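Local coordinates for protein porin (Rhodobacter capsulatus, PDB 2POR) that forms outer-membrane channels, as a homotrimer of barrels, for passive diffusion of small hydrophilic solutes up to about 0.6 kDa, at residues D259-L265 and G280-L286. Residues are numbered along the deposited sequence; the frame is centred on the assembly and turned at random.
Sequences DVTYYGL and GIADNDL. With C8E ((hydroxyethyloxy)tri(ethyloxy)octane), chain F; C8E ((hydroxyethyloxy)tri(ethyloxy)octane), chain E.
Tyr263 pairs with Asp283, and Leu265 with Ile281, in a beta hairpin of the 16-stranded antiparallel porin barrel. Strands 258-272 and 275-284 are the two arms of the hairpin. Each of these antiparallel hydrogen-bonded pairs is closed by two backbone bonds, including Tyr263 N to Asp283 O at 2.9 Å. Gly264 and Ala282 form the non-hydrogen-bonded pair between them, Tyr262 and Asn284 the next one beyond Tyr263. Strands 243-254 and 292-300 continue the barrel wall on the outer edges of the hairpin.

Past Asn284 the second arm leaves the sheet, and a side chain replaces the backbone acceptor. Asp285 N still donates to Thr261 O, but Thr261 N donates to the carboxylate, at Asp285 OD1, 3.0 Å away. The bond is nearly straight at 175°, yet it reaches OD1 from above the carboxylate plane. CG of Asp285 sits between its own N and carbonyl carbon (chi1 66°), which turns the carboxylate back toward Thr261. Asn284 OD1 accepts from Leu286 N in an Asx turn and also bonds to Ser289; ND2 bonds to Arg97 O.

At the end far from the hairpin turn, Val260 CG2 touches Leu286 CG at 3.7 Å. Tyr263 lies alongside Asp283, both side chains pointing the same way, with ring and carboxylate planes 54° apart. Its OH comes within 3.4 Å of Asp283 CB, and one ring face covers Asp283 O. An alanine in place of Tyr263 is likely to uncover the Asp283 methylene and carbonyl.

One water joins the polar ends: it donates to Asp259 OD1 and Asp285 OD2 and accepts from Thr261 OG1 at 2.8 Å.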
ATOM      1  N   ASP A 259      -9.355  13.695 -36.687  1.00 32.03           N
ATOM      2  CA  ASP A 259     -10.633  13.425 -36.065  1.00 35.51           C
ATOM      3  C   ASP A 259     -10.697  11.931 -35.820  1.00 29.00           C
ATOM      4  O   ASP A 259      -9.955  11.160 -36.435  1.00 29.90           O
ATOM      5  CB  ASP A 259     -11.817  13.831 -36.948  1.00 29.16           C
ATOM      6  CG  ASP A 259     -11.847  13.254 -38.363  1.00 32.42           C
ATOM      7  OD1 ASP A 259     -12.149  12.082 -38.541  1.00 53.80           O
ATOM      8  OD2 ASP A 259     -11.564  13.993 -39.299  1.00 66.04           O
ATOM      9  N   VAL A 260     -11.530  11.489 -34.887  1.00 23.61           N
ATOM     10  CA  VAL A 260     -11.716  10.073 -34.632  1.00 21.31           C
ATOM     11  C   VAL A 260     -13.155   9.951 -34.103  1.00 25.64           C
ATOM     12  O   VAL A 260     -13.691  10.876 -33.476  1.00 25.09           O
ATOM     13  CB  VAL A 260     -10.628   9.604 -33.598  1.00 21.65           C
ATOM     14  CG1 VAL A 260     -10.688  10.373 -32.271  1.00 22.43           C
ATOM     15  CG2 VAL A 260     -10.805   8.110 -33.411  1.00 23.25           C
ATOM     16  N   THR A 261     -13.781   8.840 -34.466  1.00 26.37           N
ATOM     17  CA  THR A 261     -15.066   8.423 -33.946  1.00 29.83           C
ATOM     18  C   THR A 261     -14.765   7.103 -33.237  1.00 28.17           C
ATOM     19  O   THR A 261     -14.139   6.192 -33.799  1.00 27.71           O
ATOM     20  CB  THR A 261     -16.087   8.213 -35.092  1.00 28.09           C
ATOM     21  OG1 THR A 261     -16.307   9.515 -35.656  1.00 29.64           O
ATOM     22  CG2 THR A 261     -17.392   7.533 -34.617  1.00 25.84           C
ATOM     23  N   TYR A 262     -15.195   6.999 -31.983  1.00 29.21           N
ATOM     24  CA  TYR A 262     -14.924   5.830 -31.158  1.00 24.79           C
ATOM     25  C   TYR A 262     -16.242   5.479 -30.465  1.00 23.96           C
ATOM     26  O   TYR A 262     -17.096   6.343 -30.214  1.00 24.24           O
ATOM     27  CB  TYR A 262     -13.794   6.166 -30.156  1.00 24.82           C
ATOM     28  CG  TYR A 262     -13.793   7.489 -29.382  1.00 25.17           C
ATOM     29  CD1 TYR A 262     -13.624   8.743 -29.976  1.00 21.56           C
ATOM     30  CD2 TYR A 262     -13.899   7.431 -28.001  1.00 32.68           C
ATOM     31  CE1 TYR A 262     -13.553   9.901 -29.203  1.00 28.66           C
ATOM     32  CE2 TYR A 262     -13.822   8.586 -27.218  1.00 24.26           C
ATOM     33  CZ  TYR A 262     -13.647   9.813 -27.819  1.00 29.01           C
ATOM     34  OH  TYR A 262     -13.538  10.924 -27.019  1.00 26.50           O
ATOM     35  N   TYR A 263     -16.452   4.205 -30.253  1.00 22.32           N
ATOM     36  CA  TYR A 263     -17.739   3.760 -29.777  1.00 30.67           C
ATOM     37  C   TYR A 263     -17.611   2.418 -29.050  1.00 32.19           C
ATOM     38  O   TYR A 263     -16.588   1.732 -29.127  1.00 24.76           O
ATOM     39  CB  TYR A 263     -18.684   3.687 -31.002  1.00 25.45           C
ATOM     40  CG  TYR A 263     -18.242   2.627 -31.978  1.00 36.72           C
ATOM     41  CD1 TYR A 263     -18.671   1.331 -31.725  1.00 42.51           C
ATOM     42  CD2 TYR A 263     -17.364   2.942 -33.003  1.00 40.64           C
ATOM     43  CE1 TYR A 263     -18.215   0.287 -32.471  1.00 50.49           C
ATOM     44  CE2 TYR A 263     -16.898   1.894 -33.763  1.00 36.33           C
ATOM     45  CZ  TYR A 263     -17.324   0.585 -33.476  1.00 50.61           C
ATOM     46  OH  TYR A 263     -16.803  -0.504 -34.165  1.00 80.92           O
ATOM     47  N   GLY A 264     -18.659   1.958 -28.385  1.00 25.91           N
ATOM     48  CA  GLY A 264     -18.668   0.703 -27.659  1.00 21.27           C
ATOM     49  C   GLY A 264     -20.121   0.313 -27.396  1.00 23.07           C
ATOM     50  O   GLY A 264     -21.035   1.152 -27.407  1.00 25.86           O
ATOM     51  N   LEU A 265     -20.270  -0.970 -27.175  1.00 23.56           N
ATOM     52  CA  LEU A 265     -21.561  -1.609 -27.033  1.00 26.65           C
ATOM     53  C   LEU A 265     -21.337  -2.737 -26.019  1.00 27.04           C
ATOM     54  O   LEU A 265     -20.413  -3.570 -26.170  1.00 23.67           O
ATOM     55  CB  LEU A 265     -21.991  -2.211 -28.387  1.00 27.27           C
ATOM     56  CG  LEU A 265     -23.359  -2.007 -29.007  1.00 60.41           C
ATOM     57  CD1 LEU A 265     -24.470  -2.446 -28.048  1.00 50.33           C
ATOM     58  CD2 LEU A 265     -23.492  -0.531 -29.368  1.00 66.28           C
ATOM     59  N   GLY A 280     -18.495  -6.713 -23.514  1.00 22.79           N
ATOM     60  CA  GLY A 280     -18.666  -5.560 -24.382  1.00 23.14           C
ATOM     61  C   GLY A 280     -17.645  -5.586 -25.509  1.00 20.25           C
ATOM     62  O   GLY A 280     -16.757  -6.438 -25.542  1.00 22.34           O
ATOM     63  N   ILE A 281     -17.817  -4.641 -26.394  1.00 18.86           N
ATOM     64  CA  ILE A 281     -17.039  -4.529 -27.602  1.00 27.28           C
ATOM     65  C   ILE A 281     -16.734  -3.042 -27.707  1.00 24.01           C
ATOM     66  O   ILE A 281     -17.574  -2.210 -27.339  1.00 25.84           O
ATOM     67  CB  ILE A 281     -17.982  -5.164 -28.696  1.00 34.33           C
ATOM     68  CG1 ILE A 281     -17.131  -6.177 -29.316  1.00 32.29           C
ATOM     69  CG2 ILE A 281     -18.587  -4.263 -29.760  1.00 32.21           C
ATOM     70  CD1 ILE A 281     -17.279  -7.493 -28.568  1.00 41.67           C
ATOM     71  N   ALA A 282     -15.536  -2.626 -28.146  1.00 25.05           N
ATOM     72  CA  ALA A 282     -15.255  -1.206 -28.324  1.00 21.98           C
ATOM     73  C   ALA A 282     -14.245  -1.039 -29.474  1.00 30.82           C
ATOM     74  O   ALA A 282     -13.410  -1.919 -29.755  1.00 25.28           O
ATOM     75  CB  ALA A 282     -14.637  -0.581 -27.075  1.00 19.90           C
ATOM     76  N   ASP A 283     -14.325   0.100 -30.157  1.00 29.24           N
ATOM     77  CA  ASP A 283     -13.434   0.402 -31.265  1.00 27.15           C
ATOM     78  C   ASP A 283     -13.424   1.860 -31.643  1.00 28.94           C
ATOM     79  O   ASP A 283     -14.107   2.706 -31.045  1.00 25.65           O
ATOM     80  CB  ASP A 283     -13.857  -0.413 -32.459  1.00 25.99           C
ATOM     81  CG  ASP A 283     -12.736  -0.724 -33.436  1.00 44.57           C
ATOM     82  OD1 ASP A 283     -11.562  -0.331 -33.269  1.00 33.69           O
ATOM     83  OD2 ASP A 283     -13.095  -1.410 -34.380  1.00 35.12           O
ATOM     84  N   ASN A 284     -12.583   2.194 -32.609  1.00 25.13           N
ATOM     85  CA  ASN A 284     -12.660   3.522 -33.169  1.00 24.84           C
ATOM     86  C   ASN A 284     -12.364   3.303 -34.641  1.00 32.53           C
ATOM     87  O   ASN A 284     -12.006   2.209 -35.076  1.00 27.71           O
ATOM     88  CB  ASN A 284     -11.628   4.484 -32.553  1.00 22.73           C
ATOM     89  CG  ASN A 284     -10.194   4.051 -32.701  1.00 35.10           C
ATOM     90  OD1 ASN A 284      -9.734   3.623 -33.760  1.00 32.48           O
ATOM     91  ND2 ASN A 284      -9.425   4.105 -31.638  1.00 26.62           N
ATOM     92  N   ASP A 285     -12.534   4.349 -35.408  1.00 26.45           N
ATOM     93  CA  ASP A 285     -12.285   4.286 -36.843  1.00 41.39           C
ATOM     94  C   ASP A 285     -10.858   4.624 -37.305  1.00 38.31           C
ATOM     95  O   ASP A 285     -10.628   4.923 -38.480  1.00 41.71           O
ATOM     96  CB  ASP A 285     -13.283   5.223 -37.545  1.00 22.77           C
ATOM     97  CG  ASP A 285     -13.141   6.718 -37.284  1.00 23.18           C
ATOM     98  OD1 ASP A 285     -12.310   7.156 -36.466  1.00 33.04           O
ATOM     99  OD2 ASP A 285     -13.896   7.460 -37.915  1.00 41.33           O
ATOM    100  N   LEU A 286      -9.854   4.697 -36.447  1.00 31.53           N
ATOM    101  CA  LEU A 286      -8.527   4.993 -36.944  1.00 25.13           C
ATOM    102  C   LEU A 286      -8.071   3.779 -37.758  1.00 41.07           C
ATOM    103  O   LEU A 286      -8.637   2.677 -37.625  1.00 43.63           O
ATOM    104  CB  LEU A 286      -7.594   5.249 -35.786  1.00 27.21           C
ATOM    105  CG  LEU A 286      -7.910   6.548 -35.131  1.00 27.72           C
ATOM    106  CD1 LEU A 286      -6.994   6.631 -33.965  1.00 35.20           C
ATOM    107  CD2 LEU A 286      -7.760   7.736 -36.068  1.00 33.80           C
TER
HETATM  108  C1  C8E F 546     -22.020  -7.414 -26.790  0.83 50.61           C
HETATM  109  C2  C8E F 546     -21.552  -8.023 -25.452  0.83 51.77           C
HETATM  110  C3  C8E F 546     -20.739  -9.324 -25.532  0.83 50.98           C
HETATM  111  C4  C8E F 546     -19.271  -9.217 -25.965  0.83 51.13           C
HETATM  112  C5  C8E F 546     -18.680 -10.615 -25.836  0.83 52.63           C
HETATM  113  C6  C8E F 546     -17.295 -10.756 -26.438  0.83 55.60           C
HETATM  114  C7  C8E F 546     -16.993 -12.223 -26.790  0.83 60.07           C
HETATM  115  C8  C8E F 546     -16.400 -13.075 -25.658  0.83 64.27           C
HETATM  116  O9  C8E F 546     -16.515 -14.521 -25.697  0.83 66.21           O
HETATM  117  C10 C8E F 546     -15.383 -15.297 -26.163  0.83 66.45           C
HETATM  118  C11 C8E F 546     -14.422 -16.060 -25.230  0.83 65.91           C
HETATM  119  O12 C8E F 546     -13.598 -17.060 -25.860  0.83 65.26           O
HETATM  120  C13 C8E F 546     -12.211 -16.716 -26.050  0.83 65.04           C
HETATM  121  C14 C8E F 546     -11.049 -17.655 -25.643  0.83 64.60           C
HETATM  122  O15 C8E F 546     -10.599 -17.832 -24.281  0.83 63.35           O
HETATM  123  C16 C8E F 546      -9.201 -17.534 -24.120  0.83 61.87           C
HETATM  124  C17 C8E F 546      -8.467 -17.998 -22.872  0.83 60.37           C
HETATM  125  O18 C8E F 546      -7.080 -17.702 -22.725  0.83 60.64           O
HETATM  126  C19 C8E F 546      -6.352 -18.911 -22.507  0.83 62.75           C
HETATM  127  C20 C8E F 546      -5.521 -19.478 -23.655  0.83 65.74           C
HETATM  128  O21 C8E F 546      -4.953 -20.760 -23.388  0.83 68.59           O
HETATM  129  C1  C8E E 545      -9.994  18.193 -24.651  0.88 42.96           C
HETATM  130  C2  C8E E 545      -8.923  17.263 -24.137  0.88 41.67           C
HETATM  131  C3  C8E E 545      -9.205  15.943 -24.767  0.88 42.57           C
HETATM  132  C4  C8E E 545      -8.170  15.041 -24.158  0.88 43.55           C
HETATM  133  C5  C8E E 545      -8.648  13.598 -24.056  0.88 44.03           C
HETATM  134  C6  C8E E 545      -9.099  12.974 -25.372  0.88 42.16           C
HETATM  135  C7  C8E E 545      -9.220  11.440 -25.300  0.88 39.75           C
HETATM  136  C8  C8E E 545      -9.682  11.030 -26.673  0.88 37.75           C
HETATM  137  O9  C8E E 545      -9.601   9.692 -27.119  0.88 38.94           O
HETATM  138  C10 C8E E 545      -8.964   9.598 -28.389  0.88 40.72           C
HETATM  139  C11 C8E E 545      -9.186   8.259 -29.005  0.88 45.43           C
HETATM  140  O12 C8E E 545      -8.214   7.721 -29.887  0.88 54.18           O
HETATM  141  C13 C8E E 545      -7.261   6.884 -29.219  0.88 63.79           C
HETATM  142  C14 C8E E 545      -5.779   7.254 -29.368  0.88 72.45           C
HETATM  143  O15 C8E E 545      -5.230   7.413 -30.694  0.88 79.05           O
HETATM  144  C16 C8E E 545      -4.107   6.555 -30.996  0.88 84.79           C
HETATM  145  C17 C8E E 545      -4.312   5.424 -32.037  0.88 88.54           C
HETATM  146  O18 C8E E 545      -3.264   4.761 -32.799  0.88 91.31           O
HETATM  147  C19 C8E E 545      -2.881   5.495 -34.000  0.88 93.11           C
HETATM  148  C20 C8E E 545      -3.055   4.808 -35.373  0.88 93.71           C
HETATM  149  O21 C8E E 545      -4.152   3.885 -35.317  0.88 93.34           O
HETATM  150  O   HOH W   1     -14.284  10.395 -37.451  1.00 51.90           O